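Local coordinates for protein terminal oxygenase component of carbazole 1,9a-dioxygenase (Sphingomonas, PDB 3GKQ) that probably dihydroxylates carbazole at a non-heme iron(II) centre, using electrons that arrive from a ferredoxin by way of its Rieske [2Fe-2S] cluster, at residues A[41-46]-A[58-63]; A[196-202]-A[253-259]; A[212-218]-A[361-365]. One frame throughout, in Å; residues are numbered along the deposited sequence.

In the fold
From the N terminus, contact 1 comes first: 41-46 meets 58-63 and closes a short loop in the Rieske domain, folding the lead-in to strand 47-51 against the end of strand 54-61. The chain then enters the catalytic domain, where contacts 2 and 3 cross, their segments alternating along the sequence. Contact 2 ties the end of helix 194-198 to the loop between strands 247-251 and 262-266; contact 3 joins edge strand 216-219 of the large antiparallel sheet to helix 361-373 near the C terminus. The centres of contacts 2 and 3 lie 26 Å apart, and that of contact 1 lies 43 Å from each.

Contact 1 of 3, residues A[41-46]-A[58-63]; sequences VAEASP and LNRVDG
Glu43 reaches over the turn that ends strand 54-61 and receives two backbone N-H groups with its carboxylate. OE2 takes the amide of Asp62 on its syn lone pair (N to OE2 2.7 Å), while OE1 is met on its syn side by the amide of Gly63, 2.8 Å from OE1 to N and nearly straight at 169°. The Glu43 side chain gets there with CG anti to the backbone N (chi1 -179°), a bend at chi2 bringing the carboxylate to both amides. Ala44 N donates to Arg60 O in the carbonyl plane at 2.7 Å. The turn so held is the hairpin between strands 54-61 and 64-69, in the three-stranded antiparallel sheet of the Rieske domain and away from the [2Fe-2S] cluster. Arg60 spends its guanidinium three ways: NH1 gives a 2.6 Å bond to Val41 O, which lies near the guanidinium plane, NE bonds Gly63 O from above the carbonyl plane, and NH2 makes a salt bridge to Glu131. Cutting this residue back to alanine is likely to leave Val41 O and Glu131 without their mate and the Gly63 carbonyl less firmly placed. Apolar contact is lighter: Val41 CG2 meets Leu58 CD1 at 4.1 Å, crossing at about a right angle. Pro46 lies alongside Asn59, its CG 3.7 Å from Asn59 CG, and its CA sends a C-H...O contact to Leu58 O at 3.0 Å.

Contact 2 of 3, residues A[196-202]-A[253-259]; sequences LDGNDIA and HMGSKMV
The His253 imidazole turns one face to Leu196, whose CB sits over the ring centre in a CH-pi contact, 3.5 Å from the centroid and 10° off the ring normal. At the ring edge NE2 donates to Asp197 OD1 at 2.6 Å, within the ring plane and nearly along the carboxylate C-O axis; the two planes stand 41° apart. ND1 makes a weak, bent bond to Ile201 O, and the strong NE2 bond together with this weak one should limit the ring's rotation. Farther along, the extended Lys257 crosses Asn199 at about a right angle, with NZ 2.7 Å from Asn199 OD1 and tilted 28° from the amide carbonyl plane; Asp278 is its salt-bridge partner. Asp200 OD2 takes Ser256 N from above the carboxylate plane at 3.0 Å. Between the backbones, Lys257 N donates to Asp200 O and Ala202 N to Lys257 O, a single bridge. Ile201 CG1 rests 4.0 Å from Val259 CG2. The contact thereby fastens the C-terminal end of helix 194-198, which begins four residues after the iron ligand His190, to the loop leading from strand 247-251 into strand 262-266.

Contact 3 of 3, residues A[212-218]-A[361-365]; sequences PEQLTRS and RAIIE
In the catalytic domain, whose family belongs to the Bet v 1-like clan, an outermost strand of the seven-stranded antiparallel sheet packs beside the C-terminal helix, and a salt-bridge network ties the loop leading into that strand to the helix. Strand 216-218 and helix 361-365 run almost parallel, 11° apart, with their axes 9.2 Å from each other at closest approach. Arg361 stands at the middle of the network and grips Glu213 end-on, one nitrogen to each oxygen: NH2 to OE1 at 3.2 Å and NH1 to OE2 at 3.1 Å. Neither oxygen is approached in the carboxylate plane; both nitrogens come from above it, and the carboxylate and guanidinium planes stand 43° apart. On the helix itself, NE of Arg361 donates to Glu365 OE2 at 3.2 Å in a nearly straight bond, one turn further on. All three guanidinium nitrogens therefore face carboxylate oxygens, two of them from the loop and one from the helix, which should hold the group against rotation and probably offset its positive charge. The Pro212 ring edges up to the same group, its CB 3.3 Å from Arg361 NH1. Deeper in, Thr216 turns its methyl to the helix: CG2 lies 3.6 Å from Ala362 CA, and Ala362 also touches Phe182. With chi1 at 67°, Thr216 places OG1 between its backbone N and carbonyl carbon, where it comes within 3.4 Å of Glu365 CG. The neighbouring strand 227-230 adds Val228, which touches Thr216, Ser218 and Glu365. Two waters finish the join: one bridges Thr216 OG1, Ser218 OG and Glu365 OE1, while the other accepts from Ser218 OG and donates to both Glu365 O and, at 2.7 Å, Glu365 OE1.

Contact 1 of 3, residues A[41-46]-A[58-63]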
ATOM      1  N   VAL A  41      13.390  24.069  16.667  1.00 34.84           N
ATOM      2  CA  VAL A  41      13.565  23.385  17.941  1.00 34.74           C
ATOM      3  C   VAL A  41      13.562  24.455  19.032  1.00 35.23           C
ATOM      4  O   VAL A  41      14.615  24.920  19.464  1.00 34.28           O
ATOM      5  CB  VAL A  41      14.901  22.608  17.969  1.00 34.62           C
ATOM      6  CG1 VAL A  41      14.980  21.752  19.225  1.00 32.82           C
ATOM      7  CG2 VAL A  41      15.024  21.738  16.714  1.00 33.80           C
ATOM      8  N   ALA A  42      12.367  24.839  19.466  1.00 36.21           N
ATOM      9  CA  ALA A  42      12.210  25.880  20.476  1.00 37.53           C
ATOM     10  C   ALA A  42      12.256  25.386  21.917  1.00 37.40           C
ATOM     11  O   ALA A  42      12.102  24.195  22.193  1.00 36.32           O
ATOM     12  CB  ALA A  42      10.905  26.639  20.229  1.00 37.43           C
ATOM     13  N   GLU A  43      12.468  26.325  22.832  1.00 37.97           N
ATOM     14  CA  GLU A  43      12.530  26.036  24.262  1.00 37.26           C
ATOM     15  C   GLU A  43      11.260  25.323  24.716  1.00 36.23           C
ATOM     16  O   GLU A  43      10.149  25.727  24.366  1.00 35.29           O
ATOM     17  CB  GLU A  43      12.699  27.347  25.044  1.00 38.56           C
ATOM     18  CG  GLU A  43      12.811  27.208  26.568  1.00 37.84           C
ATOM     19  CD  GLU A  43      14.087  26.520  27.023  1.00 38.86           C
ATOM     20  OE1 GLU A  43      15.138  26.701  26.369  1.00 40.98           O
ATOM     21  OE2 GLU A  43      14.045  25.810  28.051  1.00 38.80           O
ATOM     22  N   ALA A  44      11.433  24.249  25.480  1.00 36.48           N
ATOM     23  CA  ALA A  44      10.311  23.475  26.004  1.00 36.15           C
ATOM     24  C   ALA A  44       9.234  23.149  24.975  1.00 36.34           C
ATOM     25  O   ALA A  44       8.042  23.168  25.291  1.00 37.61           O
ATOM     26  CB  ALA A  44       9.685  24.211  27.194  1.00 36.85           C
ATOM     27  N   SER A  45       9.643  22.845  23.748  1.00 35.50           N
ATOM     28  CA  SER A  45       8.682  22.499  22.700  1.00 35.88           C
ATOM     29  C   SER A  45       9.206  21.291  21.911  1.00 35.94           C
ATOM     30  O   SER A  45       9.727  21.440  20.805  1.00 36.33           O
ATOM     31  CB  SER A  45       8.471  23.696  21.767  1.00 35.76           C
ATOM     32  OG  SER A  45       7.361  23.488  20.908  1.00 37.35           O
ATOM     33  N   PRO A  46       9.077  20.076  22.483  1.00 35.50           N
ATOM     34  CA  PRO A  46       9.528  18.816  21.873  1.00 34.90           C
ATOM     35  C   PRO A  46       9.119  18.620  20.413  1.00 33.54           C
ATOM     36  O   PRO A  46       7.966  18.840  20.044  1.00 32.45           O
ATOM     37  CB  PRO A  46       8.927  17.756  22.795  1.00 35.22           C
ATOM     38  CG  PRO A  46       8.977  18.436  24.135  1.00 34.89           C
ATOM     39  CD  PRO A  46       8.463  19.821  23.799  1.00 34.25           C
ATOM     40  N   LEU A  58      13.387  15.573  19.951  1.00 29.12           N
ATOM     41  CA  LEU A  58      14.239  16.702  20.311  1.00 30.22           C
ATOM     42  C   LEU A  58      13.519  17.685  21.232  1.00 31.35           C
ATOM     43  O   LEU A  58      12.296  17.787  21.217  1.00 31.42           O
ATOM     44  CB  LEU A  58      14.668  17.459  19.051  1.00 30.90           C
ATOM     45  CG  LEU A  58      15.259  16.688  17.870  1.00 28.99           C
ATOM     46  CD1 LEU A  58      15.449  17.649  16.700  1.00 28.26           C
ATOM     47  CD2 LEU A  58      16.572  16.048  18.269  1.00 29.05           C
ATOM     48  N   ASN A  59      14.292  18.408  22.032  1.00 33.67           N
ATOM     49  CA  ASN A  59      13.735  19.419  22.918  1.00 34.79           C
ATOM     50  C   ASN A  59      14.844  20.362  23.341  1.00 35.54           C
ATOM     51  O   ASN A  59      16.014  19.975  23.408  1.00 36.33           O
ATOM     52  CB  ASN A  59      13.080  18.796  24.153  1.00 34.31           C
ATOM     53  CG  ASN A  59      12.285  19.815  24.964  1.00 35.67           C
ATOM     54  OD1 ASN A  59      11.742  20.777  24.412  1.00 35.20           O
ATOM     55  ND2 ASN A  59      12.199  19.598  26.272  1.00 34.28           N
ATOM     56  N   ARG A  60      14.471  21.608  23.599  1.00 35.38           N
ATOM     57  CA  ARG A  60      15.424  22.616  24.027  1.00 36.30           C
ATOM     58  C   ARG A  60      15.104  22.985  25.471  1.00 36.84           C
ATOM     59  O   ARG A  60      14.012  23.471  25.773  1.00 35.79           O
ATOM     60  CB  ARG A  60      15.324  23.835  23.111  1.00 35.83           C
ATOM     61  CG  ARG A  60      16.165  25.020  23.529  1.00 37.57           C
ATOM     62  CD  ARG A  60      16.299  25.994  22.374  1.00 39.02           C
ATOM     63  NE  ARG A  60      17.669  25.994  21.886  1.00 42.47           N
ATOM     64  CZ  ARG A  60      18.026  25.833  20.618  1.00 40.73           C
ATOM     65  NH1 ARG A  60      17.116  25.652  19.669  1.00 40.27           N
ATOM     66  NH2 ARG A  60      19.307  25.853  20.305  1.00 43.34           N
ATOM     67  N   VAL A  61      16.054  22.717  26.360  1.00 38.75           N
ATOM     68  CA  VAL A  61      15.891  23.001  27.782  1.00 38.92           C
ATOM     69  C   VAL A  61      16.992  23.960  28.214  1.00 39.85           C
ATOM     70  O   VAL A  61      18.181  23.636  28.132  1.00 39.27           O
ATOM     71  CB  VAL A  61      15.984  21.709  28.615  1.00 38.38           C
ATOM     72  CG1 VAL A  61      15.728  22.017  30.085  1.00 38.26           C
ATOM     73  CG2 VAL A  61      14.979  20.690  28.099  1.00 38.67           C
ATOM     74  N   ASP A  62      16.587  25.136  28.684  1.00 41.36           N
ATOM     75  CA  ASP A  62      17.534  26.161  29.099  1.00 42.10           C
ATOM     76  C   ASP A  62      18.481  26.451  27.941  1.00 40.49           C
ATOM     77  O   ASP A  62      19.699  26.492  28.111  1.00 40.21           O
ATOM     78  CB  ASP A  62      18.327  25.718  30.334  1.00 45.16           C
ATOM     79  CG  ASP A  62      17.449  25.569  31.566  1.00 49.66           C
ATOM     80  OD1 ASP A  62      16.510  26.380  31.727  1.00 51.70           O
ATOM     81  OD2 ASP A  62      17.703  24.650  32.378  1.00 52.21           O
ATOM     82  N   GLY A  63      17.901  26.629  26.758  1.00 39.87           N
ATOM     83  CA  GLY A  63      18.686  26.933  25.575  1.00 39.19           C
ATOM     84  C   GLY A  63      19.500  25.801  24.974  1.00 39.36           C
ATOM     85  O   GLY A  63      20.058  25.962  23.891  1.00 38.38           O
TER
HETATM   86  O   HOH W   1      14.345  28.243  30.383  1.00 56.95           O

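Contact 2 of 3, residues A[196-202]-A[253-259]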
ATOM      1  N   LEU A 196      18.395  31.513 -14.629  1.00 38.38           N
ATOM      2  CA  LEU A 196      19.298  31.860 -15.721  1.00 38.34           C
ATOM      3  C   LEU A 196      19.169  33.317 -16.165  1.00 38.16           C
ATOM      4  O   LEU A 196      20.125  34.084 -16.052  1.00 37.03           O
ATOM      5  CB  LEU A 196      19.066  30.909 -16.899  1.00 37.66           C
ATOM      6  CG  LEU A 196      19.124  29.423 -16.509  1.00 37.92           C
ATOM      7  CD1 LEU A 196      19.044  28.556 -17.759  1.00 35.79           C
ATOM      8  CD2 LEU A 196      20.417  29.133 -15.744  1.00 35.63           C
ATOM      9  N   ASP A 197      18.004  33.698 -16.674  1.00 38.42           N
ATOM     10  CA  ASP A 197      17.796  35.082 -17.088  1.00 40.23           C
ATOM     11  C   ASP A 197      17.716  35.932 -15.826  1.00 41.76           C
ATOM     12  O   ASP A 197      18.217  37.055 -15.786  1.00 42.52           O
ATOM     13  CB  ASP A 197      16.495  35.232 -17.882  1.00 37.85           C
ATOM     14  CG  ASP A 197      16.606  34.707 -19.298  1.00 37.64           C
ATOM     15  OD1 ASP A 197      17.719  34.333 -19.724  1.00 37.85           O
ATOM     16  OD2 ASP A 197      15.572  34.673 -19.995  1.00 40.34           O
ATOM     17  N   GLY A 198      17.093  35.369 -14.793  1.00 41.09           N
ATOM     18  CA  GLY A 198      16.930  36.067 -13.531  1.00 40.53           C
ATOM     19  C   GLY A 198      18.204  36.552 -12.866  1.00 40.88           C
ATOM     20  O   GLY A 198      18.159  37.467 -12.047  1.00 42.51           O
ATOM     21  N   ASN A 199      19.345  35.957 -13.194  1.00 41.00           N
ATOM     22  CA  ASN A 199      20.588  36.393 -12.575  1.00 40.79           C
ATOM     23  C   ASN A 199      21.769  36.367 -13.538  1.00 39.85           C
ATOM     24  O   ASN A 199      22.921  36.263 -13.119  1.00 39.23           O
ATOM     25  CB  ASN A 199      20.884  35.542 -11.335  1.00 43.08           C
ATOM     26  CG  ASN A 199      22.006  36.120 -10.482  1.00 45.11           C
ATOM     27  OD1 ASN A 199      22.057  37.326 -10.242  1.00 45.82           O
ATOM     28  ND2 ASN A 199      22.901  35.260 -10.009  1.00 44.56           N
ATOM     29  N   ASP A 200      21.474  36.466 -14.832  1.00 40.65           N
ATOM     30  CA  ASP A 200      22.501  36.482 -15.873  1.00 40.74           C
ATOM     31  C   ASP A 200      23.565  35.407 -15.656  1.00 40.32           C
ATOM     32  O   ASP A 200      24.770  35.675 -15.732  1.00 39.60           O
ATOM     33  CB  ASP A 200      23.149  37.877 -15.924  1.00 43.63           C
ATOM     34  CG  ASP A 200      24.186  38.009 -17.029  1.00 46.01           C
ATOM     35  OD1 ASP A 200      23.881  37.641 -18.183  1.00 45.52           O
ATOM     36  OD2 ASP A 200      25.306  38.485 -16.742  1.00 48.97           O
ATOM     37  N   ILE A 201      23.110  34.184 -15.391  1.00 39.09           N
ATOM     38  CA  ILE A 201      24.014  33.061 -15.159  1.00 37.13           C
ATOM     39  C   ILE A 201      24.413  32.365 -16.449  1.00 35.68           C
ATOM     40  O   ILE A 201      23.587  32.161 -17.336  1.00 37.59           O
ATOM     41  CB  ILE A 201      23.371  32.000 -14.213  1.00 39.49           C
ATOM     42  CG1 ILE A 201      23.784  32.272 -12.767  1.00 39.62           C
ATOM     43  CG2 ILE A 201      23.809  30.594 -14.601  1.00 38.83           C
ATOM     44  CD1 ILE A 201      23.228  33.522 -12.210  1.00 41.77           C
ATOM     45  N   ALA A 202      25.686  32.007 -16.552  1.00 33.13           N
ATOM     46  CA  ALA A 202      26.166  31.288 -17.719  1.00 34.34           C
ATOM     47  C   ALA A 202      26.011  29.797 -17.396  1.00 34.75           C
ATOM     48  O   ALA A 202      26.700  29.274 -16.521  1.00 35.34           O
ATOM     49  CB  ALA A 202      27.623  31.617 -17.981  1.00 32.71           C
ATOM     50  N   HIS A 253      22.776  28.530 -22.340  1.00 34.18           N
ATOM     51  CA  HIS A 253      22.439  29.870 -21.872  1.00 34.16           C
ATOM     52  C   HIS A 253      23.671  30.646 -21.415  1.00 34.49           C
ATOM     53  O   HIS A 253      24.101  30.534 -20.264  1.00 34.39           O
ATOM     54  CB  HIS A 253      21.422  29.765 -20.726  1.00 33.65           C
ATOM     55  CG  HIS A 253      20.944  31.087 -20.206  1.00 33.11           C
ATOM     56  ND1 HIS A 253      21.739  31.926 -19.452  1.00 32.04           N
ATOM     57  CD2 HIS A 253      19.745  31.708 -20.323  1.00 30.92           C
ATOM     58  CE1 HIS A 253      21.048  33.004 -19.124  1.00 31.59           C
ATOM     59  NE2 HIS A 253      19.837  32.898 -19.641  1.00 32.38           N
ATOM     60  N   MET A 254      24.247  31.429 -22.321  1.00 33.68           N
ATOM     61  CA  MET A 254      25.415  32.231 -21.983  1.00 34.19           C
ATOM     62  C   MET A 254      25.015  33.315 -20.990  1.00 33.85           C
ATOM     63  O   MET A 254      23.849  33.707 -20.912  1.00 33.25           O
ATOM     64  CB  MET A 254      26.014  32.886 -23.235  1.00 34.97           C
ATOM     65  CG  MET A 254      26.601  31.911 -24.234  1.00 36.57           C
ATOM     66  SD  MET A 254      27.373  32.758 -25.622  1.00 37.47           S
ATOM     67  CE  MET A 254      28.520  31.545 -26.191  1.00 37.55           C
ATOM     68  N   GLY A 255      25.992  33.792 -20.229  1.00 33.93           N
ATOM     69  CA  GLY A 255      25.739  34.836 -19.256  1.00 35.99           C
ATOM     70  C   GLY A 255      27.071  35.396 -18.803  1.00 36.17           C
ATOM     71  O   GLY A 255      28.115  34.923 -19.248  1.00 36.57           O
ATOM     72  N   SER A 256      27.053  36.392 -17.924  1.00 37.08           N
ATOM     73  CA  SER A 256      28.304  36.966 -17.446  1.00 40.08           C
ATOM     74  C   SER A 256      28.675  36.520 -16.032  1.00 41.06           C
ATOM     75  O   SER A 256      29.838  36.614 -15.637  1.00 41.83           O
ATOM     76  CB  SER A 256      28.251  38.493 -17.530  1.00 43.50           C
ATOM     77  OG  SER A 256      28.282  38.916 -18.886  1.00 44.72           O
ATOM     78  N   LYS A 257      27.699  36.030 -15.271  1.00 40.95           N
ATOM     79  CA  LYS A 257      27.981  35.552 -13.916  1.00 40.49           C
ATOM     80  C   LYS A 257      28.375  34.081 -13.960  1.00 40.14           C
ATOM     81  O   LYS A 257      27.578  33.224 -14.348  1.00 39.61           O
ATOM     82  CB  LYS A 257      26.766  35.738 -13.008  1.00 39.64           C
ATOM     83  CG  LYS A 257      26.449  37.187 -12.702  1.00 40.45           C
ATOM     84  CD  LYS A 257      25.403  37.303 -11.604  1.00 41.34           C
ATOM     85  CE  LYS A 257      25.171  38.757 -11.222  1.00 41.18           C
ATOM     86  NZ  LYS A 257      24.254  38.885 -10.062  1.00 40.44           N
ATOM     87  N   MET A 258      29.615  33.800 -13.569  1.00 39.61           N
ATOM     88  CA  MET A 258      30.144  32.445 -13.564  1.00 40.45           C
ATOM     89  C   MET A 258      29.949  31.773 -12.205  1.00 41.00           C
ATOM     90  O   MET A 258      30.479  32.232 -11.191  1.00 41.07           O
ATOM     91  CB  MET A 258      31.634  32.470 -13.914  1.00 41.09           C
ATOM     92  CG  MET A 258      31.966  33.337 -15.119  1.00 42.83           C
ATOM     93  SD  MET A 258      31.025  32.879 -16.584  1.00 44.32           S
ATOM     94  CE  MET A 258      32.061  31.576 -17.247  1.00 43.07           C
ATOM     95  N   VAL A 259      29.190  30.683 -12.196  1.00 40.48           N
ATOM     96  CA  VAL A 259      28.925  29.943 -10.965  1.00 39.65           C
ATOM     97  C   VAL A 259      29.285  28.473 -11.129  1.00 40.07           C
ATOM     98  O   VAL A 259      29.665  28.036 -12.217  1.00 38.82           O
ATOM     99  CB  VAL A 259      27.440  30.045 -10.555  1.00 39.16           C
ATOM    100  CG1 VAL A 259      27.116  31.466 -10.130  1.00 39.45           C
ATOM    101  CG2 VAL A 259      26.551  29.614 -11.712  1.00 37.49           C
TER
HETATM  102  O   HOH W   2      22.833  35.806 -19.493  1.00 45.12           O
HETATM  103  O   HOH W   3      25.724  39.467 -19.633  1.00 51.34           O
HETATM  104  O   HOH W   4      28.559  29.736 -14.875  1.00 38.05           O

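Contact 3 of 3, residues A[212-218]-A[361-365]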
ATOM      1  N   PRO A 212      40.289  11.335 -18.361  1.00 49.96           N
ATOM      2  CA  PRO A 212      39.481  10.859 -17.233  1.00 48.91           C
ATOM      3  C   PRO A 212      40.223  10.920 -15.897  1.00 49.09           C
ATOM      4  O   PRO A 212      39.602  10.965 -14.831  1.00 46.89           O
ATOM      5  CB  PRO A 212      39.128   9.428 -17.642  1.00 48.99           C
ATOM      6  CG  PRO A 212      40.279   9.027 -18.535  1.00 49.31           C
ATOM      7  CD  PRO A 212      40.479  10.270 -19.361  1.00 48.50           C
ATOM      8  N   GLU A 213      41.551  10.956 -15.962  1.00 49.78           N
ATOM      9  CA  GLU A 213      42.375  10.989 -14.760  1.00 50.45           C
ATOM     10  C   GLU A 213      42.512  12.342 -14.053  1.00 50.07           C
ATOM     11  O   GLU A 213      42.896  12.376 -12.881  1.00 50.84           O
ATOM     12  CB  GLU A 213      43.766  10.425 -15.070  1.00 52.52           C
ATOM     13  CG  GLU A 213      43.741   9.026 -15.685  1.00 55.83           C
ATOM     14  CD  GLU A 213      42.904   8.038 -14.881  1.00 58.69           C
ATOM     15  OE1 GLU A 213      43.182   7.861 -13.673  1.00 59.51           O
ATOM     16  OE2 GLU A 213      41.971   7.434 -15.460  1.00 59.70           O
ATOM     17  N   GLN A 214      42.219  13.451 -14.734  1.00 48.54           N
ATOM     18  CA  GLN A 214      42.317  14.752 -14.064  1.00 47.56           C
ATOM     19  C   GLN A 214      40.947  15.401 -13.936  1.00 46.89           C
ATOM     20  O   GLN A 214      40.840  16.611 -13.704  1.00 46.85           O
ATOM     21  CB  GLN A 214      43.263  15.709 -14.805  1.00 48.49           C
ATOM     22  CG  GLN A 214      43.871  16.796 -13.885  1.00 50.94           C
ATOM     23  CD  GLN A 214      44.864  17.710 -14.604  1.00 52.37           C
ATOM     24  OE1 GLN A 214      45.597  17.266 -15.493  1.00 52.99           O
ATOM     25  NE2 GLN A 214      44.902  18.987 -14.211  1.00 49.25           N
ATOM     26  N   LEU A 215      39.903  14.589 -14.086  1.00 45.68           N
ATOM     27  CA  LEU A 215      38.529  15.076 -13.984  1.00 45.13           C
ATOM     28  C   LEU A 215      38.112  15.185 -12.523  1.00 45.06           C
ATOM     29  O   LEU A 215      37.139  15.860 -12.194  1.00 47.53           O
ATOM     30  CB  LEU A 215      37.563  14.133 -14.718  1.00 42.53           C
ATOM     31  CG  LEU A 215      37.729  13.957 -16.232  1.00 41.65           C
ATOM     32  CD1 LEU A 215      36.643  13.028 -16.756  1.00 41.34           C
ATOM     33  CD2 LEU A 215      37.652  15.315 -16.926  1.00 39.05           C
ATOM     34  N   THR A 216      38.848  14.517 -11.646  1.00 43.93           N
ATOM     35  CA  THR A 216      38.528  14.554 -10.231  1.00 43.04           C
ATOM     36  C   THR A 216      39.777  14.544  -9.369  1.00 42.32           C
ATOM     37  O   THR A 216      40.874  14.233  -9.837  1.00 39.50           O
ATOM     38  CB  THR A 216      37.664  13.336  -9.808  1.00 44.10           C
ATOM     39  OG1 THR A 216      38.439  12.134  -9.928  1.00 44.14           O
ATOM     40  CG2 THR A 216      36.424  13.220 -10.681  1.00 43.08           C
ATOM     41  N   ARG A 217      39.586  14.894  -8.103  1.00 41.41           N
ATOM     42  CA  ARG A 217      40.649  14.898  -7.114  1.00 42.90           C
ATOM     43  C   ARG A 217      39.999  14.442  -5.814  1.00 42.18           C
ATOM     44  O   ARG A 217      38.959  14.963  -5.424  1.00 43.16           O
ATOM     45  CB  ARG A 217      41.240  16.302  -6.944  1.00 43.95           C
ATOM     46  CG  ARG A 217      42.389  16.358  -5.941  1.00 47.56           C
ATOM     47  CD  ARG A 217      43.181  17.660  -6.051  1.00 49.80           C
ATOM     48  NE  ARG A 217      42.419  18.838  -5.635  1.00 50.71           N
ATOM     49  CZ  ARG A 217      42.119  19.129  -4.371  1.00 51.91           C
ATOM     50  NH1 ARG A 217      42.514  18.327  -3.387  1.00 51.34           N
ATOM     51  NH2 ARG A 217      41.431  20.229  -4.090  1.00 51.95           N
ATOM     52  N   SER A 218      40.598  13.454  -5.159  1.00 43.14           N
ATOM     53  CA  SER A 218      40.064  12.945  -3.905  1.00 44.21           C
ATOM     54  C   SER A 218      40.875  13.436  -2.714  1.00 46.17           C
ATOM     55  O   SER A 218      42.082  13.670  -2.823  1.00 47.35           O
ATOM     56  CB  SER A 218      40.056  11.414  -3.908  1.00 43.63           C
ATOM     57  OG  SER A 218      39.114  10.907  -4.838  1.00 45.63           O
ATOM     58  N   ARG A 361      32.540   9.792 -14.334  1.00 30.90           N
ATOM     59  CA  ARG A 361      33.759   9.412 -13.625  1.00 31.09           C
ATOM     60  C   ARG A 361      33.730  10.000 -12.214  1.00 30.02           C
ATOM     61  O   ARG A 361      34.206   9.384 -11.263  1.00 29.94           O
ATOM     62  CB  ARG A 361      34.992   9.929 -14.377  1.00 33.97           C
ATOM     63  CG  ARG A 361      36.325   9.744 -13.637  1.00 39.09           C
ATOM     64  CD  ARG A 361      36.620   8.278 -13.336  1.00 44.29           C
ATOM     65  NE  ARG A 361      37.903   8.109 -12.655  1.00 50.22           N
ATOM     66  CZ  ARG A 361      39.088   8.143 -13.258  1.00 52.96           C
ATOM     67  NH1 ARG A 361      39.169   8.339 -14.571  1.00 55.30           N
ATOM     68  NH2 ARG A 361      40.200   7.991 -12.547  1.00 54.80           N
ATOM     69  N   ALA A 362      33.157  11.191 -12.084  1.00 28.89           N
ATOM     70  CA  ALA A 362      33.073  11.858 -10.787  1.00 28.34           C
ATOM     71  C   ALA A 362      32.217  11.088  -9.774  1.00 27.29           C
ATOM     72  O   ALA A 362      32.642  10.868  -8.640  1.00 26.61           O
ATOM     73  CB  ALA A 362      32.525  13.273 -10.966  1.00 28.21           C
ATOM     74  N   ILE A 363      31.015  10.680 -10.176  1.00 26.59           N
ATOM     75  CA  ILE A 363      30.136   9.949  -9.270  1.00 27.21           C
ATOM     76  C   ILE A 363      30.776   8.617  -8.883  1.00 27.79           C
ATOM     77  O   ILE A 363      30.648   8.160  -7.745  1.00 28.00           O
ATOM     78  CB  ILE A 363      28.737   9.691  -9.899  1.00 28.23           C
ATOM     79  CG1 ILE A 363      27.761   9.217  -8.819  1.00 29.08           C
ATOM     80  CG2 ILE A 363      28.824   8.628 -10.971  1.00 30.12           C
ATOM     81  CD1 ILE A 363      27.570  10.220  -7.688  1.00 28.12           C
ATOM     82  N   ILE A 364      31.473   8.000  -9.829  1.00 27.97           N
ATOM     83  CA  ILE A 364      32.143   6.737  -9.567  1.00 29.43           C
ATOM     84  C   ILE A 364      33.210   6.931  -8.490  1.00 29.84           C
ATOM     85  O   ILE A 364      33.381   6.082  -7.616  1.00 29.72           O
ATOM     86  CB  ILE A 364      32.786   6.176 -10.854  1.00 31.57           C
ATOM     87  CG1 ILE A 364      31.684   5.750 -11.828  1.00 33.00           C
ATOM     88  CG2 ILE A 364      33.675   4.983 -10.526  1.00 32.90           C
ATOM     89  CD1 ILE A 364      32.197   5.360 -13.198  1.00 37.56           C
ATOM     90  N   GLU A 365      33.922   8.052  -8.546  1.00 30.30           N
ATOM     91  CA  GLU A 365      34.952   8.330  -7.550  1.00 30.76           C
ATOM     92  C   GLU A 365      34.309   8.519  -6.182  1.00 29.29           C
ATOM     93  O   GLU A 365      34.888   8.146  -5.161  1.00 28.66           O
ATOM     94  CB  GLU A 365      35.758   9.580  -7.927  1.00 34.18           C
ATOM     95  CG  GLU A 365      36.762   9.346  -9.043  1.00 40.91           C
ATOM     96  CD  GLU A 365      37.734   8.224  -8.716  1.00 44.04           C
ATOM     97  OE1 GLU A 365      38.387   8.288  -7.652  1.00 44.85           O
ATOM     98  OE2 GLU A 365      37.842   7.278  -9.524  1.00 46.36           O
TER
HETATM   99  O   HOH W   5      39.828  11.098  -7.528  1.00 50.44           O
HETATM  100  O   HOH W   6      37.890   8.133  -4.972  1.00 54.07           O